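Penicillin-binding protein PbpB (Mycobacterium tuberculosis, PDB 6KGV) cross-links peptidoglycan as a penicillin-sensitive transpeptidase in mycobacterial cell-wall synthesis, and is captured here acylated by an opened amoxicillin. Local coordinates at residues Pro267-Lys272 against Ser324-Thr329. Sequence-based numbering, arbitrary orientation.
With AXL (2-{1-[2-amino-2-(4-hydroxy-phenyl)-acetylamino]-2-oxo-ethyl}-5,5-dimethyl-thiazolidine-4-carboxylic acid), chain F.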
# COMPACT_ATOMS: atom_id res chain seq x y z
N PRO A 267 -7.17 -7.35 5.39
CA PRO A 267 -5.71 -7.42 5.33
C PRO A 267 -5.16 -8.75 5.79
O PRO A 267 -4.10 -9.18 5.31
CB PRO A 267 -5.27 -6.28 6.26
CG PRO A 267 -6.40 -6.23 7.30
CD PRO A 267 -7.66 -6.55 6.53
N GLY A 268 -5.86 -9.44 6.68
CA GLY A 268 -5.21 -10.59 7.25
C GLY A 268 -4.04 -10.14 8.12
O GLY A 268 -4.02 -9.05 8.68
N SER A 269 -3.03 -11.00 8.19
CA SER A 269 -1.95 -10.87 9.15
C SER A 269 -1.10 -9.62 8.97
O SER A 269 -0.35 -9.29 9.90
CB SER A 269 -1.07 -12.10 9.09
OG SER A 269 -1.77 -13.18 9.63
N VAL A 270 -1.16 -8.92 7.84
CA VAL A 270 -0.41 -7.67 7.79
C VAL A 270 -0.98 -6.65 8.75
O VAL A 270 -0.30 -5.69 9.12
CB VAL A 270 -0.34 -7.06 6.39
CG1 VAL A 270 0.54 -7.91 5.51
CG2 VAL A 270 -1.75 -6.91 5.81
N ASN A 271 -2.23 -6.83 9.18
CA ASN A 271 -2.76 -5.98 10.23
C ASN A 271 -2.04 -6.15 11.56
O ASN A 271 -2.20 -5.32 12.44
CB ASN A 271 -4.25 -6.27 10.40
CG ASN A 271 -5.01 -5.09 10.91
OD1 ASN A 271 -4.85 -3.98 10.40
ND2 ASN A 271 -5.84 -5.30 11.94
N LYS A 272 -1.26 -7.22 11.73
CA LYS A 272 -0.69 -7.47 13.05
C LYS A 272 0.29 -6.40 13.48
O LYS A 272 0.69 -6.39 14.64
CB LYS A 272 -0.03 -8.85 13.07
CG LYS A 272 -1.04 -10.01 13.02
CD LYS A 272 -0.33 -11.37 13.00
CE LYS A 272 -1.32 -12.55 13.06
NZ LYS A 272 -0.67 -13.87 12.76
N SER A 324 4.02 -15.45 12.59
CA SER A 324 2.62 -15.07 12.40
C SER A 324 1.67 -16.05 13.12
O SER A 324 0.75 -16.61 12.53
CB SER A 324 2.27 -14.92 10.92
OG SER A 324 1.22 -13.97 10.77
N SER A 325 1.90 -16.19 14.42
CA SER A 325 0.98 -16.93 15.29
C SER A 325 -0.25 -16.07 15.56
O SER A 325 -0.14 -15.02 16.22
CB SER A 325 1.69 -17.31 16.58
OG SER A 325 0.77 -17.81 17.54
N ASN A 326 -1.41 -16.48 15.03
CA ASN A 326 -2.68 -15.84 15.35
C ASN A 326 -2.96 -15.93 16.85
O ASN A 326 -3.36 -14.94 17.48
CB ASN A 326 -3.83 -16.50 14.58
CG ASN A 326 -3.81 -16.19 13.08
OD1 ASN A 326 -3.13 -15.29 12.61
ND2 ASN A 326 -4.58 -16.96 12.32
N VAL A 327 -2.79 -17.12 17.42
CA VAL A 327 -3.00 -17.32 18.85
C VAL A 327 -2.10 -16.38 19.65
O VAL A 327 -2.54 -15.71 20.59
CB VAL A 327 -2.76 -18.79 19.22
CG1 VAL A 327 -2.85 -19.01 20.73
CG2 VAL A 327 -3.74 -19.70 18.45
N GLY A 328 -0.81 -16.34 19.30
CA GLY A 328 0.09 -15.45 20.00
C GLY A 328 -0.32 -14.00 19.88
O GLY A 328 -0.24 -13.24 20.85
N THR A 329 -0.81 -13.61 18.69
CA THR A 329 -1.25 -12.23 18.51
C THR A 329 -2.45 -11.91 19.39
O THR A 329 -2.49 -10.86 20.03
CB THR A 329 -1.58 -11.98 17.04
OG1 THR A 329 -0.38 -12.09 16.25
CG2 THR A 329 -2.20 -10.59 16.88
C1 AXL F . -2.56 -13.97 8.88
O1 AXL F . -2.69 -13.66 7.70
C2 AXL F . -2.76 -15.40 9.36
C3 AXL F . -1.36 -15.97 9.51
S4 AXL F . -1.24 -17.69 9.11
C5 AXL F . -0.10 -17.52 7.77
C51 AXL F . 1.32 -17.85 8.25
C52 AXL F . -0.47 -18.44 6.60
C6 AXL F . -0.23 -16.05 7.34
C61 AXL F . 0.98 -15.51 6.65
O62 AXL F . 1.19 -15.82 5.46
O63 AXL F . 1.74 -14.76 7.31
N7 AXL F . -0.54 -15.30 8.52
N8 AXL F . -3.57 -16.21 8.45
C9 AXL F . -4.70 -16.84 8.81
O91 AXL F . -5.06 -16.95 9.97
C10 AXL F . -5.55 -17.44 7.71
N11 AXL F . -6.86 -17.83 8.21
C12 AXL F . -4.91 -18.62 7.10
C13 AXL F . -4.53 -18.56 5.77
C14 AXL F . -3.93 -19.65 5.15
C15 AXL F . -3.71 -20.82 5.87
C16 AXL F . -4.09 -20.89 7.21
C17 AXL F . -4.70 -19.79 7.83
O18 AXL F . -3.12 -21.88 5.26
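Ser324 and Lys272 meet in the active site of this transpeptidase, a worked example of how the SxxK and SxN motifs of penicillin-binding proteins converge from separate parts of the chain. The OG of Ser324 takes a hydrogen bond from Lys272 NZ at 2.7 Å and is also hydrogen-bonded to Lys475, which by position belongs to the KTG motif. AXL N7, the thiazolidine nitrogen of the opened drug, donates to Ser324 OG at 3.2 Å; a chi1 of -151° swings that OG away from the backbone N, towards both the lysine and the drug. The drug is joined through C1 to OG of Ser269, an acyl-ester consistent with this serine being the nucleophile, and AXL O1 accepts from Ser269 N at 2.7 Å, as an oxyanion-hole donor would hold it. Ser325 turns away from the lysine to N-cap helix 326-347: its OG accepts from Gly328 N and is hydrogen-bonded to Asp306. At Asn326 the amide divides its work. OD1 takes a second hydrogen bond from Lys272 NZ at 2.8 Å, the donor tilted 19° from the carbonyl plane, while ND2 points to the amide oxygen O91 of the drug. The lysine, extended beyond CG, thus brings its NZ between the two acceptors Ser324 OG and Asn326 OD1, with a weak hydrogen bond, 3.4 Å, from NZ to Ser269 OG, now the ester oxygen. One turn on, the Thr329 side chain crosses the lysine's methylenes at a slant, OG1 3.3 Å from Lys272 CD; that hydroxyl donates to Ser325 O, which Thr329 N reaches from the opposite face of the carbonyl plane. Phe321 of helix 317-322 touches both Lys272 and Thr329. Strand 473-483 brings Lys475 against Ser269 and Lys272, and helix 390-401 packs on Val270 and Asn271, so the site lies between the antiparallel sheet and the helices beside it.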